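Local coordinates for protein putative sugar kinase PH1459 (Pyrococcus horikoshii, PDB 3GBU) that binds ATP and probably phosphorylates a sugar, perhaps fructose, as a member of the PfkB carbohydrate kinase family, at residues K30-A35 with E63-E68; S155-D160 with L185-K190; V189-E194 with V204-S209. The protein carries 1 engineered substitution. All coordinates share one frame; numbering follows the deposited sequence.

Contact 1 of 3, residues K30-A35 with E63-E68; sequences KHPGGA and EYLIEE
Tyr-64 carries its ring anti to its own backbone N (chi1 167°), and this swings the ring off helix 60-71 toward strand 27-33. Lys-30 runs out from the strand to meet it. The chain lays CE over one face of the ring, and the bend at chi4 (-59°) keeps NZ over that face too. CE sits almost above the centre, with Lys-30 CE 3.5 Å from the Tyr-64 ring centroid in a CH-pi contact. The ammonium makes a cation-pi contact, with Lys-30 NZ 3.6 Å from the same centroid and 22° off the ring normal. Its polar partners belong to the other copy of the protein: NZ also bonds to the carbonyl oxygens of Val-25 and Lys-23 of the second subunit. The opposite face of the ring is met near its rim by Glu-68 CG, so the tyrosine is sandwiched between two aliphatic stems.

Strand 27-33 is an outermost strand, within this chain, of the small four-stranded sheet, which in PfkB kinases forms the lid. Backbone bonds from Lys-30 run on to the second subunit. The contact joins this lid to a helix of the large domain, at the subunit interface.

Pro-32 fits beside the tyrosine, crossing it at about a right angle. Pro-32 CD lies 3.3 Å from Tyr-64 OH, and Pro-32 CG lies 3.7 Å from Glu-68 CG. Leu-65 CD2 reaches Pro-32 CB at 3.7 Å. Leu-65 also packs on Ile-12 of the neighbouring lid strand. The carboxylate of Glu-68 turns to Lys-71 in a salt bridge.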
loop_
_atom_site.group_PDB
_atom_site.type_symbol
_atom_site.label_atom_id
_atom_site.label_comp_id
_atom_site.label_asym_id
_atom_site.label_seq_id
_atom_site.Cartn_x
_atom_site.Cartn_y
_atom_site.Cartn_z
ATOM N N LYS A 30 5.408 0.749 10.542
ATOM C CA LYS A 30 6.008 -0.049 9.475
ATOM C C LYS A 30 7.230 -0.845 9.927
ATOM O O LYS A 30 8.084 -0.338 10.655
ATOM C CB LYS A 30 6.345 0.842 8.265
ATOM C CG LYS A 30 7.765 1.370 8.175
ATOM C CD LYS A 30 7.973 2.062 6.810
ATOM C CE LYS A 30 9.443 2.183 6.434
ATOM N NZ LYS A 30 10.218 2.950 7.440
ATOM N N HIS A 31 7.277 -2.104 9.506
ATOM C CA HIS A 31 8.372 -3.019 9.834
ATOM C C HIS A 31 8.630 -3.949 8.657
ATOM O O HIS A 31 7.781 -4.102 7.782
ATOM C CB HIS A 31 8.018 -3.890 11.048
ATOM C CG HIS A 31 7.789 -3.114 12.303
ATOM N ND1 HIS A 31 8.819 -2.580 13.048
ATOM C CD2 HIS A 31 6.642 -2.755 12.929
ATOM C CE1 HIS A 31 8.316 -1.923 14.080
ATOM N NE2 HIS A 31 6.998 -2.015 14.029
ATOM N N PRO A 32 9.809 -4.590 8.629
ATOM C CA PRO A 32 10.132 -5.511 7.536
ATOM C C PRO A 32 9.348 -6.809 7.742
ATOM O O PRO A 32 9.213 -7.277 8.878
ATOM C CB PRO A 32 11.636 -5.733 7.690
ATOM C CG PRO A 32 12.111 -4.532 8.471
ATOM C CD PRO A 32 10.994 -4.314 9.457
ATOM N N GLY A 33 8.834 -7.384 6.657
ATOM C CA GLY A 33 8.075 -8.618 6.771
ATOM C C GLY A 33 8.306 -9.584 5.619
ATOM O O GLY A 33 9.010 -9.264 4.652
ATOM N N GLY A 34 7.695 -10.761 5.707
ATOM C CA GLY A 34 7.853 -11.770 4.669
ATOM C C GLY A 34 8.559 -12.971 5.265
ATOM O O GLY A 34 9.729 -12.879 5.637
ATOM N N ALA A 35 7.856 -14.094 5.359
ATOM C CA ALA A 35 8.413 -15.315 5.946
ATOM C C ALA A 35 9.863 -15.624 5.562
ATOM O O ALA A 35 10.714 -15.809 6.431
ATOM C CB ALA A 35 7.518 -16.511 5.603
ATOM N N GLU A 63 14.296 0.439 -0.372
ATOM C CA GLU A 63 15.586 0.792 0.235
ATOM C C GLU A 63 15.604 0.484 1.728
ATOM O O GLU A 63 16.618 0.039 2.273
ATOM C CB GLU A 63 15.885 2.277 0.003
ATOM C CG GLU A 63 15.803 2.656 -1.464
ATOM C CD GLU A 63 16.000 4.136 -1.709
ATOM O OE1 GLU A 63 15.493 4.955 -0.907
ATOM O OE2 GLU A 63 16.651 4.483 -2.723
ATOM N N TYR A 64 14.474 0.734 2.378
ATOM C CA TYR A 64 14.312 0.470 3.799
ATOM C C TYR A 64 14.557 -1.009 4.067
ATOM O O TYR A 64 15.390 -1.371 4.900
ATOM C CB TYR A 64 12.885 0.828 4.219
ATOM C CG TYR A 64 12.480 0.320 5.587
ATOM C CD1 TYR A 64 12.962 0.920 6.753
ATOM C CD2 TYR A 64 11.593 -0.745 5.714
ATOM C CE1 TYR A 64 12.560 0.474 8.018
ATOM C CE2 TYR A 64 11.189 -1.204 6.968
ATOM C CZ TYR A 64 11.672 -0.585 8.118
ATOM O OH TYR A 64 11.234 -1.016 9.353
ATOM N N LEU A 65 13.828 -1.861 3.346
ATOM C CA LEU A 65 13.952 -3.308 3.519
ATOM C C LEU A 65 15.379 -3.833 3.324
ATOM O O LEU A 65 15.874 -4.626 4.126
ATOM C CB LEU A 65 12.974 -4.020 2.585
ATOM C CG LEU A 65 11.498 -3.750 2.926
ATOM C CD1 LEU A 65 10.571 -4.457 1.926
ATOM C CD2 LEU A 65 11.219 -4.220 4.351
ATOM N N ILE A 66 16.040 -3.381 2.268
ATOM C CA ILE A 66 17.407 -3.793 1.992
ATOM C C ILE A 66 18.319 -3.345 3.135
ATOM O O ILE A 66 19.208 -4.084 3.564
ATOM C CB ILE A 66 17.900 -3.193 0.645
ATOM C CG1 ILE A 66 17.179 -3.891 -0.518
ATOM C CG2 ILE A 66 19.413 -3.333 0.517
ATOM C CD1 ILE A 66 17.453 -3.280 -1.890
ATOM N N GLU A 67 18.097 -2.140 3.638
ATOM C CA GLU A 67 18.919 -1.655 4.733
ATOM C C GLU A 67 18.717 -2.457 6.016
ATOM O O GLU A 67 19.691 -2.820 6.684
ATOM C CB GLU A 67 18.635 -0.180 5.001
ATOM C CG GLU A 67 19.356 0.767 4.061
ATOM C CD GLU A 67 19.141 2.217 4.448
ATOM O OE1 GLU A 67 19.218 2.510 5.664
ATOM O OE2 GLU A 67 18.906 3.055 3.549
ATOM N N GLU A 68 17.458 -2.733 6.363
ATOM C CA GLU A 68 17.173 -3.491 7.578
ATOM C C GLU A 68 17.798 -4.877 7.492
ATOM O O GLU A 68 18.377 -5.368 8.467
ATOM C CB GLU A 68 15.663 -3.586 7.831
ATOM C CG GLU A 68 15.003 -2.238 8.103
ATOM C CD GLU A 68 15.741 -1.433 9.176
ATOM O OE1 GLU A 68 15.776 -1.880 10.343
ATOM O OE2 GLU A 68 16.293 -0.359 8.854
#

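Contact 2 of 3, residues S155-D160 with L185-K190; sequences SLIAFD and LADIVK. With ATP (adenosine-5'-triphosphate), chain E.
Asp-160 and Lys-190 lie side by side and point the same way at the ATP end of two neighbouring parallel strands. Both side chains leave the backbone anti to N, and the lysine bends only at its last torsion (chi4 -69°). Lys-190 NZ forms a salt bridge with Asp-160 OD2 at 3.0 Å, approaching from above the carboxylate plane. The same ammonium donates to ATP, with Lys-190 NZ 2.7 Å from O1B of the beta phosphate. The one ammonium thus bridges the Asp-160 carboxylate and the beta phosphate. Asp-160 OD1 is held in turn by the backbone N of Asn-162. With an alanine here instead of Lys-190, O1B is likely to lose its charged donor and Asp-160 OD2 its salt-bridge mate.

The strands belong to the beta-alpha-beta unit of strand 156-160, helix 172-185 and strand 188-192, in the central sheet of the ribokinase-like fold. Their pairing is tight and buried. Phe-159 N donates to Ile-188 O at 2.7 Å, and Lys-190 N donates to Phe-159 O at 2.9 Å. Ala-158 CB packs on Ile-188 CB at 4.0 Å, beneath helix 245-259. On the other face Phe-159 CB meets Ala-186 CB.

The far end is more polar and holds a water. Asp-187 folds back toward strand 156-160 and takes the N-H of Ile-157 on the anti lone pair of OD2, with Ile-157 N to Asp-187 OD2 at 2.8 Å. Ile-157 O is gripped by two donors, Asp-187 N and Ile-188 N. A water donates to both Ser-155 O and Asp-187 OD2. Leu-156 CD2 rests 3.9 Å from Asp-187 CG, at the partly exposed margin.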
loop_
_atom_site.group_PDB
_atom_site.type_symbol
_atom_site.label_atom_id
_atom_site.label_comp_id
_atom_site.label_asym_id
_atom_site.label_seq_id
_atom_site.Cartn_x
_atom_site.Cartn_y
_atom_site.Cartn_z
ATOM N N SER A 155 21.202 -28.910 -3.544
ATOM C CA SER A 155 21.037 -28.230 -2.271
ATOM C C SER A 155 19.809 -28.835 -1.617
ATOM O O SER A 155 18.900 -29.289 -2.309
ATOM C CB SER A 155 20.785 -26.731 -2.481
ATOM O OG SER A 155 21.913 -26.069 -3.009
ATOM N N LEU A 156 19.780 -28.863 -0.291
ATOM C CA LEU A 156 18.604 -29.380 0.388
ATOM C C LEU A 156 17.524 -28.325 0.178
ATOM O O LEU A 156 17.803 -27.121 0.213
ATOM C CB LEU A 156 18.874 -29.576 1.881
ATOM C CG LEU A 156 19.865 -30.697 2.208
ATOM C CD1 LEU A 156 20.113 -30.751 3.707
ATOM C CD2 LEU A 156 19.315 -32.034 1.698
ATOM N N ILE A 157 16.297 -28.774 -0.055
ATOM C CA ILE A 157 15.195 -27.862 -0.285
ATOM C C ILE A 157 14.269 -27.829 0.927
ATOM O O ILE A 157 13.827 -28.875 1.397
ATOM C CB ILE A 157 14.390 -28.294 -1.527
ATOM C CG1 ILE A 157 15.328 -28.417 -2.738
ATOM C CG2 ILE A 157 13.252 -27.312 -1.774
ATOM C CD1 ILE A 157 16.064 -27.143 -3.099
ATOM N N ALA A 158 13.979 -26.632 1.432
ATOM C CA ALA A 158 13.097 -26.494 2.591
ATOM C C ALA A 158 11.853 -25.701 2.202
ATOM O O ALA A 158 11.952 -24.648 1.569
ATOM C CB ALA A 158 13.832 -25.794 3.742
ATOM N N PHE A 159 10.689 -26.208 2.592
ATOM C CA PHE A 159 9.429 -25.560 2.268
ATOM C C PHE A 159 8.492 -25.422 3.461
ATOM O O PHE A 159 8.145 -26.408 4.099
ATOM C CB PHE A 159 8.721 -26.352 1.155
ATOM C CG PHE A 159 7.456 -25.705 0.653
ATOM C CD1 PHE A 159 7.498 -24.461 0.020
ATOM C CD2 PHE A 159 6.223 -26.335 0.815
ATOM C CE1 PHE A 159 6.334 -23.854 -0.444
ATOM C CE2 PHE A 159 5.057 -25.741 0.358
ATOM C CZ PHE A 159 5.109 -24.494 -0.276
ATOM N N ASP A 160 8.098 -24.188 3.765
ATOM C CA ASP A 160 7.150 -23.921 4.844
ATOM C C ASP A 160 5.796 -23.729 4.148
ATOM O O ASP A 160 5.579 -22.723 3.477
ATOM C CB ASP A 160 7.519 -22.634 5.596
ATOM C CG ASP A 160 6.579 -22.351 6.771
ATOM O OD1 ASP A 160 5.415 -22.793 6.738
ATOM O OD2 ASP A 160 6.995 -21.674 7.729
ATOM N N LEU A 185 8.965 -31.560 -4.046
ATOM C CA LEU A 185 10.286 -31.061 -4.411
ATOM C C LEU A 185 11.173 -30.833 -3.180
ATOM O O LEU A 185 12.394 -30.711 -3.296
ATOM C CB LEU A 185 10.158 -29.734 -5.166
ATOM C CG LEU A 185 9.928 -29.753 -6.679
ATOM C CD1 LEU A 185 9.930 -28.329 -7.191
ATOM C CD2 LEU A 185 11.026 -30.555 -7.367
ATOM N N ALA A 186 10.562 -30.796 -2.000
ATOM C CA ALA A 186 11.302 -30.513 -0.776
ATOM C C ALA A 186 11.831 -31.662 0.060
ATOM O O ALA A 186 11.176 -32.689 0.259
ATOM C CB ALA A 186 10.464 -29.599 0.116
ATOM N N ASP A 187 13.038 -31.462 0.566
ATOM C CA ASP A 187 13.661 -32.435 1.443
ATOM C C ASP A 187 13.112 -32.148 2.842
ATOM O O ASP A 187 12.877 -33.057 3.638
ATOM C CB ASP A 187 15.172 -32.230 1.438
ATOM C CG ASP A 187 15.785 -32.469 0.075
ATOM O OD1 ASP A 187 15.916 -33.650 -0.301
ATOM O OD2 ASP A 187 16.126 -31.483 -0.616
ATOM N N ILE A 188 12.885 -30.868 3.117
ATOM C CA ILE A 188 12.401 -30.427 4.419
ATOM C C ILE A 188 11.079 -29.666 4.332
ATOM O O ILE A 188 10.992 -28.638 3.666
ATOM C CB ILE A 188 13.458 -29.530 5.080
ATOM C CG1 ILE A 188 14.765 -30.317 5.215
ATOM C CG2 ILE A 188 12.950 -29.014 6.420
ATOM C CD1 ILE A 188 16.000 -29.453 5.214
ATOM N N VAL A 189 10.052 -30.173 5.008
ATOM C CA VAL A 189 8.748 -29.528 4.990
ATOM C C VAL A 189 8.280 -29.122 6.390
ATOM O O VAL A 189 8.407 -29.890 7.341
ATOM C CB VAL A 189 7.662 -30.456 4.366
ATOM C CG1 VAL A 189 6.298 -29.762 4.397
ATOM C CG2 VAL A 189 8.047 -30.825 2.932
ATOM N N LYS A 190 7.748 -27.910 6.503
ATOM C CA LYS A 190 7.224 -27.402 7.763
ATOM C C LYS A 190 5.747 -27.082 7.558
ATOM O O LYS A 190 5.359 -26.556 6.519
ATOM C CB LYS A 190 7.966 -26.131 8.196
ATOM C CG LYS A 190 7.368 -25.456 9.442
ATOM C CD LYS A 190 8.148 -24.195 9.816
ATOM C CE LYS A 190 7.436 -23.360 10.873
ATOM N NZ LYS A 190 6.181 -22.716 10.388
HETATM P PG ATP E . 1.863 -19.702 11.628
HETATM O O1G ATP E . 0.413 -20.075 11.514
HETATM O O2G ATP E . 2.426 -19.197 10.313
HETATM O O3G ATP E . 2.114 -18.746 12.791
HETATM P PB ATP E . 3.788 -21.433 13.024
HETATM O O1B ATP E . 4.599 -22.647 12.626
HETATM O O2B ATP E . 4.443 -20.108 13.219
HETATM O O3B ATP E . 2.593 -21.103 11.968
HETATM P PA ATP E . 3.404 -21.391 15.913
HETATM O O1A ATP E . 3.828 -19.937 15.996
HETATM O O2A ATP E . 2.304 -21.860 16.811
HETATM O O3A ATP E . 2.994 -21.811 14.382
HETATM O "O5'" ATP E . 4.681 -22.353 16.114
HETATM C "C5'" ATP E . 6.029 -21.875 16.165
HETATM C "C4'" ATP E . 6.740 -22.661 17.269
HETATM O "O4'" ATP E . 7.054 -21.714 18.299
HETATM C "C3'" ATP E . 5.881 -23.705 17.986
HETATM O "O3'" ATP E . 5.932 -24.982 17.386
HETATM C "C2'" ATP E . 6.410 -23.699 19.382
HETATM O "O2'" ATP E . 7.481 -24.626 19.579
HETATM C "C1'" ATP E . 6.862 -22.277 19.597
HETATM N N9 ATP E . 5.768 -21.601 20.376
HETATM C C8 ATP E . 4.670 -20.931 19.927
HETATM N N7 ATP E . 3.912 -20.462 20.956
HETATM C C5 ATP E . 4.525 -20.827 22.094
HETATM C C6 ATP E . 4.296 -20.674 23.552
HETATM N N6 ATP E . 3.220 -20.013 24.001
HETATM N N1 ATP E . 5.207 -21.226 24.420
HETATM C C2 ATP E . 6.314 -21.905 23.997
HETATM N N3 ATP E . 6.586 -22.083 22.684
HETATM C C4 ATP E . 5.751 -21.575 21.710
HETATM O O HOH W 1 17.761 -31.518 -3.067
#

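Contact 3 of 3, residues V189-E194 with V204-S209; sequences VKASEE and VEVKGS. With ATP (adenosine-5'-triphosphate), chain E.
Val-189 and Val-206 cross at about a right angle, with Val-189 CG1 3.8 Å from Val-206 CG1. With CG1 anti to the backbone N (chi1 178°), Val-189 sends that branch to Val-206 and leaves CG2 to Gly-208. Val-189 CG2 comes within 3.4 Å of Gly-208 CA, closer than usual for two carbons. Glycine suits this place, since a beta carbon on Gly-208 would run into the backbone N of Val-189. Two residues on, Ala-191 points to the same side of the strand as Val-189. Ala-191 CB touches Val-206 CG1 at 3.9 Å, and that one methyl is shared by both strand residues.

Lys-190, between them, points away to the ATP side. Segment 204-209 lies in the loop between helix 193-200 and strand 211-215, and it packs against the face of strand 188-192 turned from the nucleotide. Leu-199 of helix 193-200 also packs on Val-206, and Ile-183 of helix 172-185 on Val-189. The N-H of Gly-208 is taken by Thr-212 OG1. No hydrogen bond joins the two segments: they meet by van der Waals contact alone, and the fit depends on the small size of valine, alanine and glycine.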
loop_
_atom_site.group_PDB
_atom_site.type_symbol
_atom_site.label_atom_id
_atom_site.label_comp_id
_atom_site.label_asym_id
_atom_site.label_seq_id
_atom_site.Cartn_x
_atom_site.Cartn_y
_atom_site.Cartn_z
ATOM N N VAL A 189 10.052 -30.173 5.008
ATOM C CA VAL A 189 8.748 -29.528 4.990
ATOM C C VAL A 189 8.280 -29.122 6.390
ATOM O O VAL A 189 8.407 -29.890 7.341
ATOM C CB VAL A 189 7.662 -30.456 4.366
ATOM C CG1 VAL A 189 6.298 -29.762 4.397
ATOM C CG2 VAL A 189 8.047 -30.825 2.932
ATOM N N LYS A 190 7.748 -27.910 6.503
ATOM C CA LYS A 190 7.224 -27.402 7.763
ATOM C C LYS A 190 5.747 -27.082 7.558
ATOM O O LYS A 190 5.359 -26.556 6.519
ATOM C CB LYS A 190 7.966 -26.131 8.196
ATOM C CG LYS A 190 7.368 -25.456 9.442
ATOM C CD LYS A 190 8.148 -24.195 9.816
ATOM C CE LYS A 190 7.436 -23.360 10.873
ATOM N NZ LYS A 190 6.181 -22.716 10.388
ATOM N N ALA A 191 4.917 -27.407 8.539
ATOM C CA ALA A 191 3.497 -27.110 8.425
ATOM C C ALA A 191 2.797 -27.253 9.757
ATOM O O ALA A 191 3.238 -28.008 10.621
ATOM C CB ALA A 191 2.849 -28.035 7.403
ATOM N N SER A 192 1.709 -26.512 9.924
ATOM C CA SER A 192 0.934 -26.594 11.147
ATOM C C SER A 192 0.021 -27.812 11.003
ATOM O O SER A 192 -0.264 -28.254 9.890
ATOM C CB SER A 192 0.083 -25.338 11.326
ATOM O OG SER A 192 -0.987 -25.316 10.399
ATOM N N GLU A 193 -0.428 -28.358 12.127
ATOM C CA GLU A 193 -1.308 -29.519 12.090
ATOM C C GLU A 193 -2.528 -29.162 11.248
ATOM O O GLU A 193 -3.018 -29.969 10.458
ATOM C CB GLU A 193 -1.757 -29.897 13.505
ATOM C CG GLU A 193 -2.416 -31.261 13.584
ATOM C CD GLU A 193 -3.095 -31.512 14.919
ATOM O OE1 GLU A 193 -3.220 -32.696 15.296
ATOM O OE2 GLU A 193 -3.512 -30.532 15.581
ATOM N N GLU A 194 -3.004 -27.936 11.423
ATOM C CA GLU A 194 -4.159 -27.455 10.691
ATOM C C GLU A 194 -3.927 -27.518 9.178
ATOM O O GLU A 194 -4.829 -27.887 8.420
ATOM C CB GLU A 194 -4.470 -26.023 11.121
ATOM C CG GLU A 194 -5.750 -25.473 10.541
ATOM C CD GLU A 194 -6.078 -24.100 11.081
ATOM O OE1 GLU A 194 -6.319 -23.987 12.301
ATOM O OE2 GLU A 194 -6.091 -23.132 10.287
ATOM N N VAL A 204 -3.577 -34.466 -0.529
ATOM C CA VAL A 204 -2.146 -34.174 -0.604
ATOM C C VAL A 204 -1.441 -34.580 0.687
ATOM O O VAL A 204 -1.880 -34.218 1.781
ATOM C CB VAL A 204 -1.900 -32.668 -0.845
ATOM C CG1 VAL A 204 -0.407 -32.388 -0.913
ATOM C CG2 VAL A 204 -2.590 -32.231 -2.126
ATOM N N GLU A 205 -0.352 -35.333 0.555
ATOM C CA GLU A 205 0.417 -35.775 1.710
ATOM C C GLU A 205 1.472 -34.731 2.071
ATOM O O GLU A 205 2.303 -34.371 1.237
ATOM C CB GLU A 205 1.106 -37.106 1.404
ATOM C CG GLU A 205 1.947 -37.638 2.547
ATOM C CD GLU A 205 2.539 -38.994 2.246
ATOM O OE1 GLU A 205 3.213 -39.563 3.131
ATOM O OE2 GLU A 205 2.331 -39.491 1.121
ATOM N N VAL A 206 1.445 -34.247 3.309
ATOM C CA VAL A 206 2.410 -33.240 3.741
ATOM C C VAL A 206 3.601 -33.885 4.437
ATOM O O VAL A 206 3.556 -34.159 5.631
ATOM C CB VAL A 206 1.770 -32.220 4.706
ATOM C CG1 VAL A 206 2.791 -31.145 5.075
ATOM C CG2 VAL A 206 0.548 -31.596 4.064
ATOM N N LYS A 207 4.668 -34.111 3.681
ATOM C CA LYS A 207 5.870 -34.739 4.208
ATOM C C LYS A 207 7.081 -34.499 3.324
ATOM O O LYS A 207 7.011 -34.650 2.108
ATOM C CB LYS A 207 5.658 -36.253 4.352
ATOM C CG LYS A 207 5.023 -36.687 5.668
ATOM C CD LYS A 207 4.725 -38.189 5.680
ATOM C CE LYS A 207 4.359 -38.671 7.074
ATOM N NZ LYS A 207 5.499 -38.465 8.017
ATOM N N GLY A 208 8.193 -34.126 3.950
ATOM C CA GLY A 208 9.420 -33.900 3.209
ATOM C C GLY A 208 10.127 -35.229 3.018
ATOM O O GLY A 208 9.938 -36.153 3.808
ATOM N N SER A 209 10.938 -35.336 1.974
ATOM C CA SER A 209 11.654 -36.574 1.700
ATOM C C SER A 209 12.643 -36.926 2.809
ATOM O O SER A 209 12.888 -38.098 3.078
ATOM C CB SER A 209 12.395 -36.461 0.370
ATOM O OG SER A 209 13.319 -35.392 0.412
HETATM P PG ATP E . 1.863 -19.702 11.628
HETATM O O1G ATP E . 0.413 -20.075 11.514
HETATM O O2G ATP E . 2.426 -19.197 10.313
HETATM O O3G ATP E . 2.114 -18.746 12.791
HETATM P PB ATP E . 3.788 -21.433 13.024
HETATM O O1B ATP E . 4.599 -22.647 12.626
HETATM O O2B ATP E . 4.443 -20.108 13.219
HETATM O O3B ATP E . 2.593 -21.103 11.968
HETATM P PA ATP E . 3.404 -21.391 15.913
HETATM O O1A ATP E . 3.828 -19.937 15.996
HETATM O O2A ATP E . 2.304 -21.860 16.811
HETATM O O3A ATP E . 2.994 -21.811 14.382
HETATM O "O5'" ATP E . 4.681 -22.353 16.114
HETATM C "C5'" ATP E . 6.029 -21.875 16.165
HETATM C "C4'" ATP E . 6.740 -22.661 17.269
HETATM O "O4'" ATP E . 7.054 -21.714 18.299
HETATM C "C3'" ATP E . 5.881 -23.705 17.986
HETATM O "O3'" ATP E . 5.932 -24.982 17.386
HETATM C "C2'" ATP E . 6.410 -23.699 19.382
HETATM O "O2'" ATP E . 7.481 -24.626 19.579
HETATM C "C1'" ATP E . 6.862 -22.277 19.597
HETATM N N9 ATP E . 5.768 -21.601 20.376
HETATM C C8 ATP E . 4.670 -20.931 19.927
HETATM N N7 ATP E . 3.912 -20.462 20.956
HETATM C C5 ATP E . 4.525 -20.827 22.094
HETATM C C6 ATP E . 4.296 -20.674 23.552
HETATM N N6 ATP E . 3.220 -20.013 24.001
HETATM N N1 ATP E . 5.207 -21.226 24.420
HETATM C C2 ATP E . 6.314 -21.905 23.997
HETATM N N3 ATP E . 6.586 -22.083 22.684
HETATM C C4 ATP E . 5.751 -21.575 21.710
#

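In the fold
Contacts 2 and 3 share Val-189 and Lys-190 on strand 188-192, and their centres lie about 10 Å apart. On that strand the side chain of Lys-190 serves the nucleotide, while the side chain of Val-189, on the other face, packs on the loop 204-209. The two also touch at Ser-209, where Ser-209 N lies 3.2 Å from Ala-186 O, a probable hydrogen bond. The side chain of Lys-190 is about 4 Å from that of Thr-215, another ATP-binding residue. Contact 1 lies across the chain's centre, with its centre about 24 Å from that of contact 2 and about 28 Å from that of contact 3. It is away from the annotated ATP sites and joins the lid to the large domain at the subunit interface.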